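PDB 5CWW: nucleoporin NUP82 from Chaetomium thermophilum, which probably serves as a structural component of the nuclear pore complex and as a docking partner for transport factors, seen here as its N-terminal beta-propeller domain. Local coordinates for residues Lys159-Gly164 with Ala207-Phe212; Lys368-Phe373 with Asp444-Gln449; Gln474-Leu479 with Gln545-Asp550; Arg47-Arg52 with Pro561-Thr566. All blocks are in the same frame, centred on the assembly; numbering follows the deposited sequence.

Contact 1 (Lys159-Gly164 with Ala207-Phe212); sequences KFWTLG and ADRWTF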
loop_
_atom_site.group_PDB
_atom_site.type_symbol
_atom_site.label_atom_id
_atom_site.label_comp_id
_atom_site.label_asym_id
_atom_site.label_seq_id
_atom_site.Cartn_x
_atom_site.Cartn_y
_atom_site.Cartn_z
ATOM N N LYS B 159 -23.430 -15.352 -0.027
ATOM C CA LYS B 159 -23.634 -14.092 0.674
ATOM C C LYS B 159 -22.543 -13.079 0.336
ATOM O O LYS B 159 -21.355 -13.399 0.352
ATOM C CB LYS B 159 -23.675 -14.331 2.189
ATOM C CG LYS B 159 -23.863 -13.072 3.033
ATOM C CD LYS B 159 -25.184 -12.380 2.723
ATOM C CE LYS B 159 -25.401 -11.162 3.605
ATOM N NZ LYS B 159 -26.661 -10.448 3.255
ATOM N N PHE B 160 -22.969 -11.859 0.021
ATOM C CA PHE B 160 -22.066 -10.736 -0.208
ATOM C C PHE B 160 -22.313 -9.660 0.842
ATOM O O PHE B 160 -23.454 -9.252 1.060
ATOM C CB PHE B 160 -22.261 -10.147 -1.606
ATOM C CG PHE B 160 -21.599 -10.933 -2.700
ATOM C CD1 PHE B 160 -22.202 -12.062 -3.226
ATOM C CD2 PHE B 160 -20.380 -10.528 -3.217
ATOM C CE1 PHE B 160 -21.594 -12.782 -4.238
ATOM C CE2 PHE B 160 -19.768 -11.242 -4.229
ATOM C CZ PHE B 160 -20.375 -12.372 -4.738
ATOM N N TRP B 161 -21.244 -9.210 1.490
ATOM C CA TRP B 161 -21.326 -8.139 2.476
ATOM C C TRP B 161 -20.714 -6.862 1.922
ATOM O O TRP B 161 -19.598 -6.876 1.405
ATOM C CB TRP B 161 -20.605 -8.526 3.768
ATOM C CG TRP B 161 -21.265 -9.609 4.553
ATOM C CD1 TRP B 161 -21.195 -10.952 4.323
ATOM C CD2 TRP B 161 -22.088 -9.443 5.713
ATOM N NE1 TRP B 161 -21.929 -11.633 5.267
ATOM C CE2 TRP B 161 -22.486 -10.727 6.132
ATOM C CE3 TRP B 161 -22.527 -8.331 6.436
ATOM C CZ2 TRP B 161 -23.304 -10.930 7.239
ATOM C CZ3 TRP B 161 -23.338 -8.534 7.535
ATOM C CH2 TRP B 161 -23.719 -9.823 7.926
ATOM N N THR B 162 -21.445 -5.759 2.035
ATOM C CA THR B 162 -20.912 -4.456 1.666
ATOM C C THR B 162 -19.939 -3.987 2.740
ATOM O O THR B 162 -20.257 -4.021 3.927
ATOM C CB THR B 162 -22.027 -3.408 1.490
ATOM O OG1 THR B 162 -22.911 -3.820 0.442
ATOM C CG2 THR B 162 -21.444 -2.046 1.139
ATOM N N LEU B 163 -18.757 -3.551 2.315
ATOM C CA LEU B 163 -17.735 -3.063 3.233
ATOM C C LEU B 163 -17.685 -1.539 3.192
ATOM O O LEU B 163 -17.390 -0.947 2.153
ATOM C CB LEU B 163 -16.367 -3.648 2.882
ATOM C CG LEU B 163 -15.273 -3.456 3.937
ATOM C CD1 LEU B 163 -15.506 -4.373 5.129
ATOM C CD2 LEU B 163 -13.892 -3.689 3.339
ATOM N N GLY B 164 -17.986 -0.913 4.325
ATOM C CA GLY B 164 -18.011 0.535 4.422
ATOM C C GLY B 164 -18.942 1.176 3.410
ATOM O O GLY B 164 -18.481 1.835 2.479
ATOM N N ALA B 207 -21.368 -12.518 12.367
ATOM C CA ALA B 207 -22.395 -12.474 13.402
ATOM C C ALA B 207 -22.676 -11.041 13.867
ATOM O O ALA B 207 -23.465 -10.827 14.788
ATOM C CB ALA B 207 -21.980 -13.338 14.584
ATOM N N ASP B 208 -22.030 -10.068 13.230
ATOM C CA ASP B 208 -22.198 -8.663 13.597
ATOM C C ASP B 208 -22.025 -7.762 12.375
ATOM O O ASP B 208 -20.903 -7.474 11.958
ATOM C CB ASP B 208 -21.199 -8.276 14.690
ATOM C CG ASP B 208 -21.357 -6.837 15.150
ATOM O OD1 ASP B 208 -22.387 -6.206 14.826
ATOM O OD2 ASP B 208 -20.447 -6.336 15.843
ATOM N N ARG B 209 -23.149 -7.318 11.816
ATOM C CA ARG B 209 -23.154 -6.511 10.598
ATOM C C ARG B 209 -22.315 -5.245 10.726
ATOM O O ARG B 209 -21.781 -4.743 9.737
ATOM C CB ARG B 209 -24.587 -6.117 10.228
ATOM C CG ARG B 209 -25.551 -7.279 10.057
ATOM C CD ARG B 209 -26.894 -6.796 9.533
ATOM N NE ARG B 209 -27.776 -7.899 9.165
ATOM C CZ ARG B 209 -29.007 -7.747 8.681
ATOM N NH1 ARG B 209 -29.511 -6.533 8.504
ATOM N NH2 ARG B 209 -29.735 -8.811 8.374
ATOM N N TRP B 210 -22.203 -4.730 11.947
ATOM C CA TRP B 210 -21.488 -3.479 12.184
ATOM C C TRP B 210 -20.000 -3.584 11.838
ATOM O O TRP B 210 -19.355 -2.572 11.556
ATOM C CB TRP B 210 -21.656 -3.039 13.641
ATOM C CG TRP B 210 -20.945 -1.759 13.956
ATOM C CD1 TRP B 210 -19.839 -1.602 14.741
ATOM C CD2 TRP B 210 -21.289 -0.450 13.481
ATOM N NE1 TRP B 210 -19.476 -0.277 14.787
ATOM C CE2 TRP B 210 -20.350 0.451 14.022
ATOM C CE3 TRP B 210 -22.302 0.046 12.655
ATOM C CZ2 TRP B 210 -20.392 1.819 13.762
ATOM C CZ3 TRP B 210 -22.343 1.407 12.399
ATOM C CH2 TRP B 210 -21.393 2.275 12.950
ATOM N N THR B 211 -19.452 -4.796 11.851
ATOM C CA THR B 211 -18.027 -4.974 11.556
ATOM C C THR B 211 -17.729 -4.695 10.089
ATOM O O THR B 211 -16.599 -4.367 9.730
ATOM C CB THR B 211 -17.540 -6.395 11.891
ATOM O OG1 THR B 211 -18.268 -7.354 11.113
ATOM C CG2 THR B 211 -17.721 -6.689 13.374
ATOM N N PHE B 212 -18.745 -4.828 9.244
ATOM C CA PHE B 212 -18.610 -4.526 7.823
ATOM C C PHE B 212 -18.907 -3.051 7.536
ATOM O O PHE B 212 -18.459 -2.509 6.524
ATOM C CB PHE B 212 -19.542 -5.417 6.996
ATOM C CG PHE B 212 -19.179 -6.877 7.031
ATOM C CD1 PHE B 212 -19.670 -7.707 8.025
ATOM C CD2 PHE B 212 -18.353 -7.421 6.061
ATOM C CE1 PHE B 212 -19.337 -9.051 8.054
ATOM C CE2 PHE B 212 -18.018 -8.765 6.085
ATOM C CZ PHE B 212 -18.508 -9.578 7.081
#

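Contact 2 (Lys368-Phe373 with Asp444-Gln449); sequences KLQGPF and DGVEAQ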
loop_
_atom_site.group_PDB
_atom_site.type_symbol
_atom_site.label_atom_id
_atom_site.label_comp_id
_atom_site.label_asym_id
_atom_site.label_seq_id
_atom_site.Cartn_x
_atom_site.Cartn_y
_atom_site.Cartn_z
ATOM N N LYS B 368 4.337 5.674 13.955
ATOM C CA LYS B 368 4.890 6.746 13.147
ATOM C C LYS B 368 4.919 6.345 11.679
ATOM O O LYS B 368 5.192 5.189 11.347
ATOM C CB LYS B 368 6.301 7.097 13.621
ATOM C CG LYS B 368 6.976 8.192 12.810
ATOM C CD LYS B 368 8.392 8.452 13.291
ATOM C CE LYS B 368 9.102 9.432 12.376
ATOM N NZ LYS B 368 10.456 9.773 12.876
ATOM N N LEU B 369 4.628 7.295 10.799
ATOM C CA LEU B 369 4.798 7.065 9.372
ATOM C C LEU B 369 6.272 7.220 9.028
ATOM O O LEU B 369 6.854 8.283 9.235
ATOM C CB LEU B 369 3.958 8.036 8.543
ATOM C CG LEU B 369 4.013 7.788 7.031
ATOM C CD1 LEU B 369 3.402 6.439 6.672
ATOM C CD2 LEU B 369 3.324 8.908 6.273
ATOM N N GLN B 370 6.870 6.148 8.519
ATOM C CA GLN B 370 8.282 6.142 8.161
ATOM C C GLN B 370 8.462 6.374 6.666
ATOM O O GLN B 370 7.927 5.626 5.849
ATOM C CB GLN B 370 8.932 4.818 8.566
ATOM C CG GLN B 370 8.853 4.528 10.055
ATOM C CD GLN B 370 9.570 3.253 10.439
ATOM O OE1 GLN B 370 10.676 2.988 9.970
ATOM N NE2 GLN B 370 8.942 2.449 11.292
ATOM N N GLY B 371 9.217 7.415 6.323
ATOM C CA GLY B 371 9.498 7.749 4.937
ATOM C C GLY B 371 9.305 9.231 4.667
ATOM O O GLY B 371 9.007 9.993 5.584
ATOM N N PRO B 372 9.482 9.654 3.405
ATOM C CA PRO B 372 9.852 8.813 2.259
ATOM C C PRO B 372 11.244 8.211 2.410
ATOM O O PRO B 372 12.180 8.924 2.765
ATOM C CB PRO B 372 9.822 9.784 1.070
ATOM C CG PRO B 372 9.199 11.039 1.564
ATOM C CD PRO B 372 9.386 11.076 3.041
ATOM N N PHE B 373 11.374 6.914 2.153
ATOM C CA PHE B 373 12.668 6.250 2.216
ATOM C C PHE B 373 13.606 6.777 1.139
ATOM O O PHE B 373 13.216 6.913 -0.022
ATOM C CB PHE B 373 12.508 4.737 2.063
ATOM C CG PHE B 373 12.050 4.044 3.312
ATOM C CD1 PHE B 373 10.723 4.095 3.701
ATOM C CD2 PHE B 373 12.947 3.336 4.093
ATOM C CE1 PHE B 373 10.300 3.458 4.850
ATOM C CE2 PHE B 373 12.530 2.693 5.243
ATOM C CZ PHE B 373 11.204 2.756 5.623
ATOM N N ASP B 444 19.043 -1.379 7.288
ATOM C CA ASP B 444 18.917 -0.790 8.613
ATOM C C ASP B 444 17.893 -1.534 9.461
ATOM O O ASP B 444 18.041 -1.632 10.678
ATOM C CB ASP B 444 18.549 0.689 8.497
ATOM C CG ASP B 444 19.669 1.521 7.892
ATOM O OD1 ASP B 444 20.852 1.169 8.096
ATOM O OD2 ASP B 444 19.372 2.523 7.209
ATOM N N GLY B 445 16.854 -2.052 8.817
ATOM C CA GLY B 445 15.851 -2.841 9.505
ATOM C C GLY B 445 14.715 -1.992 10.032
ATOM O O GLY B 445 14.824 -1.383 11.095
ATOM N N VAL B 446 13.623 -1.945 9.278
ATOM C CA VAL B 446 12.427 -1.240 9.712
ATOM C C VAL B 446 11.869 -1.898 10.967
ATOM O O VAL B 446 11.677 -3.113 11.009
ATOM C CB VAL B 446 11.352 -1.217 8.611
ATOM C CG1 VAL B 446 10.059 -0.556 9.115
ATOM C CG2 VAL B 446 11.876 -0.489 7.390
ATOM N N GLU B 447 11.626 -1.087 11.991
ATOM C CA GLU B 447 11.141 -1.580 13.272
ATOM C C GLU B 447 10.048 -0.675 13.831
ATOM O O GLU B 447 9.760 0.389 13.279
ATOM C CB GLU B 447 12.296 -1.691 14.268
ATOM C CG GLU B 447 13.078 -0.399 14.452
ATOM C CD GLU B 447 14.258 -0.558 15.391
ATOM O OE1 GLU B 447 14.259 -1.514 16.196
ATOM O OE2 GLU B 447 15.191 0.268 15.314
ATOM N N ALA B 448 9.452 -1.109 14.937
ATOM C CA ALA B 448 8.379 -0.369 15.585
ATOM C C ALA B 448 8.829 1.034 15.957
ATOM O O ALA B 448 9.864 1.212 16.602
ATOM C CB ALA B 448 7.906 -1.110 16.814
ATOM N N GLN B 449 8.053 2.029 15.540
ATOM C CA GLN B 449 8.316 3.411 15.919
ATOM C C GLN B 449 7.026 4.213 16.050
ATOM O O GLN B 449 6.073 4.022 15.289
ATOM C CB GLN B 449 9.243 4.083 14.901
ATOM C CG GLN B 449 10.662 3.537 14.910
ATOM C CD GLN B 449 11.644 4.420 14.167
ATOM O OE1 GLN B 449 11.497 5.644 14.128
ATOM N NE2 GLN B 449 12.657 3.802 13.572
HETATM O O HOH W 1 12.369 1.672 11.832
#

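Contact 3 (Gln474-Leu479 with Gln545-Asp550); sequences QTFDTL and QGSERD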
loop_
_atom_site.group_PDB
_atom_site.type_symbol
_atom_site.label_atom_id
_atom_site.label_comp_id
_atom_site.label_asym_id
_atom_site.label_seq_id
_atom_site.Cartn_x
_atom_site.Cartn_y
_atom_site.Cartn_z
ATOM N N GLN B 474 19.580 -3.716 -7.129
ATOM C CA GLN B 474 19.490 -3.954 -8.560
ATOM C C GLN B 474 18.266 -3.272 -9.167
ATOM O O GLN B 474 17.225 -3.142 -8.521
ATOM C CB GLN B 474 19.456 -5.460 -8.831
ATOM C CG GLN B 474 19.393 -5.835 -10.295
ATOM C CD GLN B 474 19.448 -7.336 -10.507
ATOM O OE1 GLN B 474 19.224 -8.114 -9.579
ATOM N NE2 GLN B 474 19.754 -7.750 -11.731
ATOM N N THR B 475 18.411 -2.841 -10.416
ATOM C CA THR B 475 17.327 -2.220 -11.163
ATOM C C THR B 475 17.365 -2.738 -12.592
ATOM O O THR B 475 18.416 -2.711 -13.228
ATOM C CB THR B 475 17.441 -0.681 -11.173
ATOM O OG1 THR B 475 17.599 -0.195 -9.834
ATOM C CG2 THR B 475 16.205 -0.046 -11.802
ATOM N N PHE B 476 16.233 -3.210 -13.102
ATOM C CA PHE B 476 16.189 -3.715 -14.470
ATOM C C PHE B 476 14.823 -3.528 -15.124
ATOM O O PHE B 476 13.790 -3.552 -14.454
ATOM C CB PHE B 476 16.577 -5.197 -14.499
ATOM C CG PHE B 476 15.731 -6.070 -13.609
ATOM C CD1 PHE B 476 14.529 -6.587 -14.063
ATOM C CD2 PHE B 476 16.145 -6.380 -12.323
ATOM C CE1 PHE B 476 13.755 -7.393 -13.251
ATOM C CE2 PHE B 476 15.373 -7.186 -11.507
ATOM C CZ PHE B 476 14.176 -7.692 -11.971
ATOM N N ASP B 477 14.835 -3.340 -16.440
ATOM C CA ASP B 477 13.607 -3.276 -17.223
ATOM C C ASP B 477 12.979 -4.656 -17.357
ATOM O O ASP B 477 13.672 -5.673 -17.290
ATOM C CB ASP B 477 13.876 -2.703 -18.619
ATOM C CG ASP B 477 14.129 -1.205 -18.608
ATOM O OD1 ASP B 477 13.570 -0.503 -17.739
ATOM O OD2 ASP B 477 14.874 -0.727 -19.489
ATOM N N THR B 478 11.661 -4.682 -17.541
ATOM C CA THR B 478 10.954 -5.903 -17.911
ATOM C C THR B 478 10.228 -5.708 -19.240
ATOM O O THR B 478 9.702 -6.662 -19.809
ATOM C CB THR B 478 9.940 -6.328 -16.834
ATOM O OG1 THR B 478 8.939 -5.312 -16.681
ATOM C CG2 THR B 478 10.642 -6.566 -15.503
ATOM N N LEU B 479 10.201 -4.466 -19.720
ATOM C CA LEU B 479 9.573 -4.132 -20.998
ATOM C C LEU B 479 10.557 -3.441 -21.934
ATOM O O LEU B 479 11.465 -2.740 -21.487
ATOM C CB LEU B 479 8.359 -3.225 -20.783
ATOM C CG LEU B 479 7.196 -3.781 -19.961
ATOM C CD1 LEU B 479 6.141 -2.701 -19.753
ATOM C CD2 LEU B 479 6.589 -4.997 -20.635
ATOM N N GLN B 545 25.481 -11.754 -10.939
ATOM C CA GLN B 545 24.367 -11.167 -11.678
ATOM C C GLN B 545 23.101 -11.102 -10.829
ATOM O O GLN B 545 22.138 -10.422 -11.187
ATOM C CB GLN B 545 24.093 -11.966 -12.954
ATOM C CG GLN B 545 25.290 -12.081 -13.883
ATOM C CD GLN B 545 24.929 -12.681 -15.227
ATOM O OE1 GLN B 545 25.490 -13.697 -15.636
ATOM N NE2 GLN B 545 23.988 -12.054 -15.922
ATOM N N GLY B 546 23.105 -11.811 -9.705
ATOM C CA GLY B 546 21.995 -11.759 -8.772
ATOM C C GLY B 546 20.737 -12.406 -9.312
ATOM O O GLY B 546 20.729 -13.587 -9.660
ATOM N N SER B 547 19.666 -11.622 -9.379
ATOM C CA SER B 547 18.357 -12.135 -9.766
ATOM C C SER B 547 18.312 -12.544 -11.234
ATOM O O SER B 547 19.014 -11.974 -12.069
ATOM C CB SER B 547 17.276 -11.086 -9.496
ATOM O OG SER B 547 17.401 -9.992 -10.388
ATOM N N GLU B 548 17.481 -13.539 -11.538
ATOM C CA GLU B 548 17.248 -13.954 -12.917
ATOM C C GLU B 548 15.847 -13.549 -13.355
ATOM O O GLU B 548 14.926 -13.476 -12.541
ATOM C CB GLU B 548 17.434 -15.466 -13.072
ATOM C CG GLU B 548 16.389 -16.308 -12.351
ATOM C CD GLU B 548 16.570 -17.795 -12.590
ATOM O OE1 GLU B 548 17.671 -18.208 -13.019
ATOM O OE2 GLU B 548 15.605 -18.553 -12.353
ATOM N N ARG B 549 15.695 -13.290 -14.649
ATOM C CA ARG B 549 14.421 -12.865 -15.207
ATOM C C ARG B 549 14.233 -13.462 -16.594
ATOM O O ARG B 549 15.167 -13.496 -17.398
ATOM C CB ARG B 549 14.338 -11.339 -15.269
ATOM C CG ARG B 549 15.539 -10.677 -15.926
ATOM C CD ARG B 549 15.750 -9.262 -15.415
ATOM N NE ARG B 549 17.096 -8.776 -15.710
ATOM C CZ ARG B 549 18.175 -9.068 -14.989
ATOM N NH1 ARG B 549 19.356 -8.578 -15.339
ATOM N NH2 ARG B 549 18.081 -9.849 -13.920
ATOM N N ASP B 550 13.025 -13.937 -16.870
ATOM C CA ASP B 550 12.720 -14.536 -18.160
ATOM C C ASP B 550 11.266 -14.296 -18.538
ATOM O O ASP B 550 10.360 -14.531 -17.738
ATOM C CB ASP B 550 13.012 -16.036 -18.135
ATOM C CG ASP B 550 12.785 -16.695 -19.480
ATOM O OD1 ASP B 550 13.693 -16.629 -20.335
ATOM O OD2 ASP B 550 11.698 -17.277 -19.683
#

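Contact 4 (Arg47-Arg52 with Pro561-Thr566); sequences RTIARR and PLAAAT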
loop_
_atom_site.group_PDB
_atom_site.type_symbol
_atom_site.label_atom_id
_atom_site.label_comp_id
_atom_site.label_asym_id
_atom_site.label_seq_id
_atom_site.Cartn_x
_atom_site.Cartn_y
_atom_site.Cartn_z
ATOM N N ARG B 47 -6.569 -7.413 -11.006
ATOM C CA ARG B 47 -6.384 -8.665 -10.280
ATOM C C ARG B 47 -7.671 -9.476 -10.338
ATOM O O ARG B 47 -8.289 -9.762 -9.313
ATOM C CB ARG B 47 -5.980 -8.392 -8.830
ATOM C CG ARG B 47 -4.685 -7.610 -8.706
ATOM C CD ARG B 47 -4.164 -7.593 -7.280
ATOM N NE ARG B 47 -2.909 -6.854 -7.182
ATOM C CZ ARG B 47 -1.721 -7.346 -7.525
ATOM N NH1 ARG B 47 -1.616 -8.583 -7.994
ATOM N NH2 ARG B 47 -0.634 -6.598 -7.404
ATOM N N THR B 48 -8.069 -9.842 -11.551
ATOM C CA THR B 48 -9.380 -10.429 -11.789
ATOM C C THR B 48 -9.405 -11.949 -11.610
ATOM O O THR B 48 -10.427 -12.587 -11.866
ATOM C CB THR B 48 -9.869 -10.083 -13.204
ATOM O OG1 THR B 48 -8.797 -10.261 -14.135
ATOM C CG2 THR B 48 -10.340 -8.636 -13.259
ATOM N N ILE B 49 -8.288 -12.524 -11.170
ATOM C CA ILE B 49 -8.220 -13.958 -10.894
ATOM C C ILE B 49 -7.718 -14.203 -9.476
ATOM O O ILE B 49 -6.706 -13.641 -9.055
ATOM C CB ILE B 49 -7.304 -14.700 -11.891
ATOM C CG1 ILE B 49 -7.804 -14.496 -13.325
ATOM C CG2 ILE B 49 -7.257 -16.191 -11.562
ATOM C CD1 ILE B 49 -6.893 -15.077 -14.397
ATOM N N ALA B 50 -8.445 -15.044 -8.748
ATOM C CA ALA B 50 -8.055 -15.476 -7.410
ATOM C C ALA B 50 -8.237 -16.984 -7.312
ATOM O O ALA B 50 -8.929 -17.572 -8.141
ATOM C CB ALA B 50 -8.878 -14.760 -6.351
ATOM N N ARG B 51 -7.629 -17.607 -6.305
ATOM C CA ARG B 51 -7.641 -19.063 -6.211
ATOM C C ARG B 51 -7.597 -19.592 -4.786
ATOM O O ARG B 51 -7.191 -18.898 -3.855
ATOM C CB ARG B 51 -6.446 -19.649 -6.968
ATOM C CG ARG B 51 -5.098 -19.318 -6.330
ATOM C CD ARG B 51 -3.973 -20.085 -6.982
ATOM N NE ARG B 51 -3.951 -21.494 -6.587
ATOM C CZ ARG B 51 -3.260 -21.990 -5.561
ATOM N NH1 ARG B 51 -2.524 -21.198 -4.792
ATOM N NH2 ARG B 51 -3.314 -23.288 -5.298
ATOM N N ARG B 52 -8.018 -20.844 -4.647
ATOM C CA ARG B 52 -7.798 -21.622 -3.438
ATOM C C ARG B 52 -7.670 -23.075 -3.873
ATOM O O ARG B 52 -8.577 -23.624 -4.500
ATOM C CB ARG B 52 -8.932 -21.426 -2.426
ATOM C CG ARG B 52 -10.323 -21.774 -2.935
ATOM C CD ARG B 52 -11.375 -21.530 -1.865
ATOM N NE ARG B 52 -12.668 -22.103 -2.228
ATOM C CZ ARG B 52 -13.734 -22.113 -1.434
ATOM N NH1 ARG B 52 -13.673 -21.579 -0.220
ATOM N NH2 ARG B 52 -14.867 -22.661 -1.851
ATOM N N PRO B 561 -5.656 -5.777 -21.580
ATOM C CA PRO B 561 -4.909 -5.987 -20.338
ATOM C C PRO B 561 -4.991 -7.433 -19.870
ATOM O O PRO B 561 -5.989 -8.107 -20.131
ATOM C CB PRO B 561 -5.602 -5.049 -19.350
ATOM C CG PRO B 561 -6.998 -4.968 -19.843
ATOM C CD PRO B 561 -6.914 -5.045 -21.344
ATOM N N LEU B 562 -3.949 -7.899 -19.189
ATOM C CA LEU B 562 -3.910 -9.266 -18.692
ATOM C C LEU B 562 -4.241 -9.306 -17.208
ATOM O O LEU B 562 -3.810 -8.442 -16.442
ATOM C CB LEU B 562 -2.534 -9.891 -18.939
ATOM C CG LEU B 562 -2.036 -9.881 -20.386
ATOM C CD1 LEU B 562 -0.654 -10.509 -20.475
ATOM C CD2 LEU B 562 -3.010 -10.601 -21.310
ATOM N N ALA B 563 -5.016 -10.306 -16.809
ATOM C CA ALA B 563 -5.262 -10.555 -15.399
ATOM C C ALA B 563 -3.936 -10.866 -14.714
ATOM O O ALA B 563 -3.103 -11.587 -15.265
ATOM C CB ALA B 563 -6.243 -11.698 -15.219
ATOM N N ALA B 564 -3.738 -10.301 -13.526
ATOM C CA ALA B 564 -2.517 -10.525 -12.763
ATOM C C ALA B 564 -2.237 -12.016 -12.641
ATOM O O ALA B 564 -3.129 -12.796 -12.306
ATOM C CB ALA B 564 -2.625 -9.894 -11.387
ATOM N N ALA B 565 -0.997 -12.399 -12.929
ATOM C CA ALA B 565 -0.594 -13.799 -12.934
ATOM C C ALA B 565 -0.905 -14.468 -11.601
ATOM O O ALA B 565 -0.661 -13.899 -10.540
ATOM C CB ALA B 565 0.888 -13.918 -13.249
ATOM N N THR B 566 -1.453 -15.676 -11.670
ATOM C CA THR B 566 -1.774 -16.454 -10.481
ATOM C C THR B 566 -0.991 -17.759 -10.503
ATOM O O THR B 566 -1.212 -18.612 -11.363
ATOM C CB THR B 566 -3.280 -16.755 -10.393
ATOM O OG1 THR B 566 -4.020 -15.530 -10.493
ATOM C CG2 THR B 566 -3.616 -17.445 -9.081
HETATM O O HOH W 2 -5.487 -11.803 -10.837
#

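Contact 1 (Lys159-Gly164 with Ala207-Phe212)
The backbones of 159-164 and 207-212 are joined through one carbonyl: G164 N donates to F212 O at 2.8 Å, with a nearly straight N-H...O angle of 175°. L163 CA approaches the same oxygen in a CA-H...O contact, and the CA atoms of L163 and F212 stand 4.9 Å apart. This is a junction between neighbouring blades of a beta-propeller. Strand 160-162 is an outer strand of one four-stranded antiparallel blade, while the short, weakly bonded helix 210-213 leads into strand 217-220, an outer strand of the next. The positive phi of G164 favours glycine where the chain turns beyond the strand.

Two aromatic rings carry the contact. F212 has CG anti to its carbonyl carbon (chi1 -66°), which sends the ring across to the indole of W161 in an offset stack. The centroid of the five-membered ring of W161 lies 4.1 Å from that of the F212 ring, their planes are only 15° apart, and the closest atoms are W161 CE3 and F212 CD1 at 3.3 Å. W161 CB adds a CH-pi contact over the F212 face. On the opposite indole face lies K159 CE, and at the indole edge R209 CG comes to 3.6 Å from W161 CZ3. Replacing F212 by an alanine would probably leave W161 without its stacking partner and open a gap between strand and helix. Where the helical turn begins, D208 OD1 receives W210 N from above the carboxylate plane, and D208 O accepts from both T211 N and T211 OG1.

Contact 2 (Lys368-Phe373 with Asp444-Gln449)
Q370 grips the backbone of E447 directly at one atom and through a water at another. Q370 NE2 donates to E447 O at 3.0 Å, almost in line with the carbonyl, while Q370 OE1 accepts from a water at 2.8 Å that in turn accepts from E447 N. The same water receives a weak bond from Q449 NE2, so the two glutamine amides, their planes 23° apart, share one solvent molecule although their chains cross at about a right angle. The Q370 chain is stretched out (chi2 -177°), which carries its amide over to the loop and past V446, whose CG1 lies 3.7 Å from Q370 OE1. The other methyl of V446, CG2, rests 3.8 Å from F373 CZ, approaching the ring obliquely. A backbone bond joins the far end of the contact: K368 N donates to Q449 O at 2.7 Å, and K368 CB lies against the same oxygen.

Segment 368-373 is the crossing between two blades of the beta-propeller, from the weakly bonded strand 369-370 of one to strand 374-376 of the next. Segment 444-449 is a loop of that next blade, between strands 437-441 and 469-476.

A second shell fixes the loop. D442 accepts from G445 N through OD1 and from V446 N through OD2, and Q330 NE2, from helix 321-338, bonds to E447 OE1 and A448 O. On the strand side, Q370 and F373 have backbone hydrogen bonds with A283 and V281, the peptide before P372 is cis, and the ring of F373 meets that of W273.

Contact 3 (Gln474-Leu479 with Gln545-Asp550)
F476 and R549 both place CG between the backbone N and the carbonyl carbon (chi1 56° and 50°), the crowded position, and these torsions bring their side chains past each other from opposite directions. The guanidinium of R549 then lies flat over one face of the F476 ring, with centres 4.5 Å apart and planes at 22°, in a cation-pi contact. R549 CD follows over the same ring, 3.2 Å from F476 CD1, adding a CH-pi interaction.

Beside this stack Q474, with CG opposite the backbone N and the rest of its chain stretched out, presents its amide to S547. S547 OG donates to Q474 OE1 at 2.7 Å, approaching from above the carbonyl plane. The amide stands almost perpendicular to the guanidinium, and Q474 NE2 lies 3.5 Å from R549 NH2 without bonding, since both are donors. R549 NH2 turns instead to S547 O in a weak bond, and Q474 CG lies at the edge of the F476 ring. A leucine in place of Q474 would probably leave the S547 hydroxyl without its acceptor and set it free to turn.

F476 and T475 also pair in parallel with a strand of another protein's chain, so the sheet runs on across that interface. The contact is a side-chain interface between consecutive blades of the beta-propeller, strand 469-476 lying in one and 548-554 being an outer strand of the next.

Contact 4 (Arg47-Arg52 with Pro561-Thr566)
The guanidinium of R47 meets A564 obliquely, with A564 CB 3.8 Å from R47 NH1. Its polar atoms are engaged by the surrounding fold: NH2 forms a salt bridge with D391 OD2 and NH1 donates to F492 O. The guanidinium of R51 is held through NH2 by G53 O, leaving the aliphatic part of that side chain for the contact, where R51 CD lies 3.4 Å from T566 CG2. A bend at chi3 (-75°) turns the R51 guanidinium aside.

Here the two ends of the propeller domain come together. Strand 49-52 opens the first blade, and 561-566 is the approach to strand 566-570, where the last group of strands begins, more than 500 residues later. No direct hydrogen bond joins the segments. A water bridges them instead, accepting from I49 N at 2.9 Å and donating to A564 O at 3.0 Å.

The methyl of A563 touches two side chains, its CB 3.5 Å from I49 CD1 and 3.1 Å from T48 OG1. I49 CG2 faces T566 OG1 at 3.5 Å, and that hydroxyl donates a weak bond to A564 O.

How the contacts relate
Contacts 1, 2 and 3 follow one another along the chain, and all three are nested inside the long loop closed by contact 4, which brings residues near both ends of the domain together. Each of the first three joins neighbouring blades of the propeller at a different place on the ring: the centres of contacts 1 and 3 are 43 Å apart, on opposite sides of the chain's centre. Contacts 2 and 3 share the blade containing strands 437-441 and 469-476. Contact 4 is closest to contact 3, with about 9 Å between nearest atoms. This order is consistent with a propeller whose blades follow the chain and whose ring is closed where its two ends meet, and contact 3 also adjoins a partner chain.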